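Local coordinates for protein rutinosidase (PDB 6I1A) that cleaves beta-glycosidic bonds, releasing rutinose from flavonoid glycosides such as rutin, and may also act as an exo-1,3-beta-glucanase, at residues A305-R317 and S347-C359. Sequence-based numbering, arbitrary orientation.
With EDO (1,2-ethanediol), chain U.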
loop_
_atom_site.group_PDB
_atom_site.type_symbol
_atom_site.label_atom_id
_atom_site.label_comp_id
_atom_site.label_asym_id
_atom_site.label_seq_id
_atom_site.Cartn_x
_atom_site.Cartn_y
_atom_site.Cartn_z
ATOM N N ALA A 305 6.579 -13.984 -7.074
ATOM C CA ALA A 305 6.918 -14.143 -8.482
ATOM C C ALA A 305 7.358 -12.800 -9.016
ATOM O O ALA A 305 7.056 -11.792 -8.425
ATOM C CB ALA A 305 5.782 -14.744 -9.269
ATOM N N ILE A 306 8.022 -12.809 -10.184
ATOM C CA ILE A 306 8.663 -11.575 -10.750
ATOM C C ILE A 306 7.780 -10.820 -11.719
ATOM O O ILE A 306 8.259 -9.757 -12.196
ATOM C CB ILE A 306 10.018 -11.901 -11.393
ATOM C CG1 ILE A 306 9.890 -12.826 -12.576
ATOM C CG2 ILE A 306 10.986 -12.369 -10.363
ATOM C CD1 ILE A 306 11.153 -12.797 -13.464
ATOM N N GLN A 307 6.575 -11.243 -12.085
ATOM C CA GLN A 307 5.761 -10.441 -13.012
ATOM C C GLN A 307 5.433 -9.101 -12.381
ATOM O O GLN A 307 4.930 -9.016 -11.225
ATOM C CB GLN A 307 4.493 -11.157 -13.422
ATOM C CG GLN A 307 3.689 -10.314 -14.431
ATOM C CD GLN A 307 2.345 -10.872 -14.804
ATOM O OE1 GLN A 307 2.095 -12.089 -14.701
ATOM N NE2 GLN A 307 1.459 -10.004 -15.270
ATOM N N ALA A 308 5.750 -8.024 -13.121
ATOM C CA ALA A 308 5.369 -6.639 -12.757
ATOM C C ALA A 308 4.032 -6.213 -13.365
ATOM O O ALA A 308 3.469 -6.898 -14.232
ATOM C CB ALA A 308 6.486 -5.729 -13.216
ATOM N N THR A 309 3.488 -5.094 -12.891
ATOM C CA THR A 309 2.205 -4.589 -13.390
ATOM C C THR A 309 2.382 -4.016 -14.800
ATOM O O THR A 309 1.503 -4.250 -15.651
ATOM C CB THR A 309 1.620 -3.575 -12.416
ATOM O OG1 THR A 309 1.355 -4.224 -11.154
ATOM C CG2 THR A 309 0.330 -2.989 -12.952
ATOM N N TYR A 310 3.497 -3.354 -15.028
ATOM C CA TYR A 310 3.768 -2.721 -16.337
ATOM C C TYR A 310 5.135 -3.134 -16.841
ATOM O O TYR A 310 6.043 -3.529 -16.128
ATOM C CB TYR A 310 3.770 -1.197 -16.140
ATOM C CG TYR A 310 2.512 -0.596 -15.614
ATOM C CD1 TYR A 310 1.404 -0.421 -16.436
ATOM C CD2 TYR A 310 2.329 -0.307 -14.270
ATOM C CE1 TYR A 310 0.209 0.107 -15.967
ATOM C CE2 TYR A 310 1.141 0.238 -13.793
ATOM C CZ TYR A 310 0.052 0.418 -14.629
ATOM O OH TYR A 310 -1.109 0.979 -14.134
ATOM N N ASN A 311 5.323 -2.974 -18.162
ATOM C CA ASN A 311 6.664 -3.014 -18.784
ATOM C C ASN A 311 7.471 -4.208 -18.277
ATOM O O ASN A 311 8.609 -4.057 -17.831
ATOM C CB ASN A 311 7.447 -1.726 -18.483
ATOM C CG ASN A 311 6.790 -0.499 -19.072
ATOM O OD1 ASN A 311 5.938 -0.607 -19.933
ATOM N ND2 ASN A 311 7.151 0.662 -18.565
ATOM N N ASN A 312 6.906 -5.388 -18.469
ATOM C CA ASN A 312 7.661 -6.632 -18.263
ATOM C C ASN A 312 8.669 -6.827 -19.369
ATOM O O ASN A 312 8.284 -6.667 -20.572
ATOM C CB ASN A 312 6.755 -7.851 -18.149
ATOM C CG ASN A 312 5.991 -7.869 -16.817
ATOM O OD1 ASN A 312 6.584 -8.291 -15.814
ATOM N ND2 ASN A 312 4.740 -7.425 -16.819
ATOM N N THR A 313 9.855 -7.176 -18.991
ATOM C CA THR A 313 10.897 -7.555 -19.967
ATOM C C THR A 313 11.483 -8.900 -19.627
ATOM O O THR A 313 11.847 -9.219 -18.463
ATOM C CB THR A 313 11.952 -6.458 -20.083
ATOM O OG1 THR A 313 12.769 -6.422 -18.926
ATOM C CG2 THR A 313 11.415 -5.046 -20.154
ATOM N N LEU A 314 11.678 -9.669 -20.671
ATOM C CA LEU A 314 12.336 -10.960 -20.517
ATOM C C LEU A 314 13.792 -10.858 -20.129
ATOM O O LEU A 314 14.378 -11.773 -19.545
ATOM C CB LEU A 314 12.128 -11.738 -21.822
ATOM C CG LEU A 314 10.673 -11.995 -22.203
ATOM C CD1 LEU A 314 10.563 -12.497 -23.632
ATOM C CD2 LEU A 314 10.078 -13.013 -21.277
ATOM N N ALA A 315 14.443 -9.755 -20.587
ATOM C CA ALA A 315 15.877 -9.585 -20.394
ATOM C C ALA A 315 16.253 -9.499 -18.897
ATOM O O ALA A 315 17.391 -9.832 -18.586
ATOM C CB ALA A 315 16.326 -8.321 -21.133
ATOM N N LEU A 316 15.345 -9.024 -18.046
ATOM C CA LEU A 316 15.673 -8.764 -16.635
ATOM C C LEU A 316 15.195 -9.918 -15.743
ATOM O O LEU A 316 15.278 -9.736 -14.568
ATOM C CB LEU A 316 15.046 -7.445 -16.210
ATOM C CG LEU A 316 15.744 -6.178 -16.762
ATOM C CD1 LEU A 316 14.962 -4.927 -16.436
ATOM C CD2 LEU A 316 17.152 -6.091 -16.225
ATOM N N ARG A 317 14.749 -11.006 -16.300
ATOM C CA ARG A 317 14.190 -12.101 -15.458
ATOM C C ARG A 317 15.266 -12.655 -14.564
ATOM O O ARG A 317 15.039 -12.863 -13.346
ATOM C CB ARG A 317 13.589 -13.216 -16.314
ATOM C CG ARG A 317 12.300 -12.813 -16.988
ATOM C CD ARG A 317 11.791 -13.942 -17.858
ATOM N NE ARG A 317 12.698 -14.217 -18.984
ATOM C CZ ARG A 317 12.640 -15.293 -19.743
ATOM N NH1 ARG A 317 11.685 -16.213 -19.588
ATOM N NH2 ARG A 317 13.506 -15.421 -20.731
ATOM N N SER A 347 -1.316 -13.182 -21.671
ATOM C CA SER A 347 -0.404 -12.045 -21.932
ATOM C C SER A 347 -0.078 -11.213 -20.674
ATOM O O SER A 347 -0.876 -11.171 -19.718
ATOM C CB SER A 347 -1.047 -11.149 -22.959
ATOM O OG SER A 347 -0.022 -10.367 -23.493
ATOM N N VAL A 348 1.140 -10.672 -20.602
ATOM C CA VAL A 348 1.520 -9.700 -19.549
ATOM C C VAL A 348 1.646 -8.317 -20.203
ATOM O O VAL A 348 1.936 -8.277 -21.399
ATOM C CB VAL A 348 2.807 -10.149 -18.832
ATOM C CG1 VAL A 348 2.643 -11.568 -18.271
ATOM C CG2 VAL A 348 4.015 -10.029 -19.745
ATOM N N ALA A 349 1.619 -7.257 -19.410
ATOM C CA ALA A 349 1.934 -5.903 -19.911
ATOM C C ALA A 349 3.436 -5.895 -20.249
ATOM O O ALA A 349 4.270 -6.152 -19.387
ATOM C CB ALA A 349 1.574 -4.873 -18.878
ATOM N N GLY A 350 3.828 -5.451 -21.465
ATOM C CA GLY A 350 5.226 -5.559 -21.913
ATOM C C GLY A 350 5.419 -6.782 -22.775
ATOM O O GLY A 350 4.588 -6.970 -23.677
ATOM N N GLN A 351 6.475 -7.544 -22.612
ATOM C CA GLN A 351 6.889 -8.616 -23.524
ATOM C C GLN A 351 6.509 -9.945 -22.887
ATOM O O GLN A 351 6.848 -10.127 -21.702
ATOM C CB GLN A 351 8.403 -8.657 -23.739
ATOM C CG GLN A 351 8.976 -7.453 -24.463
ATOM C CD GLN A 351 8.660 -7.491 -25.937
ATOM O OE1 GLN A 351 8.540 -8.561 -26.536
ATOM N NE2 GLN A 351 8.500 -6.323 -26.539
ATOM N N GLY A 352 5.917 -10.833 -23.663
ATOM C CA GLY A 352 5.849 -12.241 -23.262
ATOM C C GLY A 352 4.527 -12.586 -22.638
ATOM O O GLY A 352 3.546 -11.859 -22.702
ATOM N N GLU A 353 4.559 -13.784 -22.063
ATOM C CA GLU A 353 3.337 -14.407 -21.491
ATOM C C GLU A 353 3.636 -14.854 -20.054
ATOM O O GLU A 353 4.786 -14.911 -19.664
ATOM C CB GLU A 353 2.943 -15.617 -22.324
ATOM C CG GLU A 353 2.452 -15.238 -23.717
ATOM C CD GLU A 353 2.208 -16.438 -24.609
ATOM O OE1 GLU A 353 2.727 -17.541 -24.322
ATOM O OE2 GLU A 353 1.543 -16.227 -25.611
ATOM N N GLN A 354 2.579 -15.206 -19.313
ATOM C CA GLN A 354 2.839 -15.581 -17.891
ATOM C C GLN A 354 3.825 -16.736 -17.780
ATOM O O GLN A 354 4.673 -16.740 -16.889
ATOM C CB GLN A 354 1.539 -15.839 -17.148
ATOM C CG GLN A 354 0.770 -14.574 -16.879
ATOM C CD GLN A 354 -0.386 -14.763 -15.930
ATOM O OE1 GLN A 354 -1.099 -15.744 -15.972
ATOM N NE2 GLN A 354 -0.526 -13.832 -15.006
ATOM N N LYS A 355 3.786 -17.737 -18.656
ATOM C CA LYS A 355 4.736 -18.829 -18.560
ATOM C C LYS A 355 6.202 -18.393 -18.602
ATOM O O LYS A 355 7.047 -19.106 -18.089
ATOM C CB LYS A 355 4.457 -19.936 -19.570
ATOM C CG LYS A 355 4.643 -19.529 -21.025
ATOM C CD LYS A 355 4.388 -20.645 -22.005
ATOM C CE LYS A 355 4.451 -20.160 -23.442
ATOM N NZ LYS A 355 5.673 -19.337 -23.676
ATOM N N ASP A 356 6.511 -17.233 -19.180
ATOM C CA ASP A 356 7.897 -16.740 -19.200
ATOM C C ASP A 356 8.371 -16.243 -17.820
ATOM O O ASP A 356 9.575 -16.193 -17.616
ATOM C CB ASP A 356 7.998 -15.597 -20.225
ATOM C CG ASP A 356 7.711 -16.046 -21.665
ATOM O OD1 ASP A 356 8.177 -17.119 -22.021
ATOM O OD2 ASP A 356 6.986 -15.332 -22.331
ATOM N N TYR A 357 7.444 -15.894 -16.907
ATOM C CA TYR A 357 7.776 -15.237 -15.628
ATOM C C TYR A 357 7.391 -16.118 -14.435
ATOM O O TYR A 357 7.902 -15.803 -13.365
ATOM C CB TYR A 357 7.068 -13.884 -15.495
ATOM C CG TYR A 357 7.452 -12.924 -16.626
ATOM C CD1 TYR A 357 6.735 -12.904 -17.806
ATOM C CD2 TYR A 357 8.549 -12.078 -16.491
ATOM C CE1 TYR A 357 7.083 -12.019 -18.829
ATOM C CE2 TYR A 357 8.923 -11.208 -17.507
ATOM C CZ TYR A 357 8.182 -11.199 -18.655
ATOM O OH TYR A 357 8.555 -10.306 -19.642
ATOM N N TRP A 358 6.566 -17.135 -14.600
ATOM C CA TRP A 358 6.002 -17.929 -13.461
ATOM C C TRP A 358 6.486 -19.378 -13.433
ATOM O O TRP A 358 6.027 -20.099 -12.523
ATOM C CB TRP A 358 4.483 -17.856 -13.504
ATOM C CG TRP A 358 3.881 -16.527 -13.245
ATOM C CD1 TRP A 358 3.758 -15.517 -14.136
ATOM C CD2 TRP A 358 3.290 -16.078 -12.028
ATOM N NE1 TRP A 358 3.109 -14.458 -13.543
ATOM C CE2 TRP A 358 2.827 -14.771 -12.215
ATOM C CE3 TRP A 358 3.160 -16.660 -10.749
ATOM C CZ2 TRP A 358 2.184 -14.040 -11.214
ATOM C CZ3 TRP A 358 2.523 -15.941 -9.768
ATOM C CH2 TRP A 358 2.030 -14.661 -9.970
ATOM N N CYS A 359 7.360 -19.825 -14.339
ATOM C CA CYS A 359 7.815 -21.229 -14.398
ATOM C C CYS A 359 9.209 -21.351 -13.865
ATOM O O CYS A 359 10.201 -20.975 -14.546
ATOM C CB CYS A 359 7.714 -21.756 -15.808
ATOM S SG CYS A 359 8.098 -23.521 -15.842
HETATM C C1 EDO U . -1.407 -15.177 -11.463
HETATM O O1 EDO U . -2.353 -14.770 -12.449
HETATM C C2 EDO U . -0.591 -16.394 -11.842
HETATM O O2 EDO U . -1.253 -17.672 -11.617
HETATM O O HOH W 1 1.322 -7.275 -16.394
HETATM O O HOH W 2 -0.948 -10.950 -16.872
#
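The ring of Tyr357 is the main bulge of segment 347-359, and the turning chain from Ile306 to Arg317 wraps around it. Asn312 OD1 lies over one face of the ring, Ile306 CD1 meets its edge, and Arg317 CG comes obliquely against Tyr357 CE2, 3.8 Å away. Leu314 bears on the phenol end, its CD2 3.7 Å from Tyr357 CZ. Passing beyond these groups, Tyr357 OH donates to Gln351 O (2.7 Å), pinning the ring to its own loop.

A smaller wedge, Val348, fills the notch between two amides. Val348 CG1 rests 3.5 Å from Gln307 CD, while Val348 CG2 touches Asn312 CB. Gln307 reaches past it fully extended, with CG anti to the backbone N (chi1 -178°). Gln307 OE1 then receives Trp358 NE1 at 2.8 Å, almost straight and in the indole plane, and a longer bond from Gln354 NE2; each donor lies on a lone pair. Gln307 NE2 is hydrated by two waters, one bridging to Ala349 N and the other to Ser347 O, so both ends of this buried amide are held. Above the indole, the methyl of Ala305 makes a CH-pi contact, opposite a bound ethanediol.

Asn312 ND2 joins its own backbone N in donating to Ala349 O, and a single beta bridge is completed by Gln351 N to Asn312 O (2.9 Å). Beyond Tyr357, Arg317 NH1 binds Asp356 O in the guanidinium plane (2.9 Å). Outside the pair, the hydroxyl of Tyr337 bonds both Ile306 N and Tyr357 O. Interlocked in this way are the loops that follow strands 299-308 and 334-337, neighbouring beta-alpha loops of the kind that build the C-terminal face of a glycoside hydrolase family 5 TIM barrel.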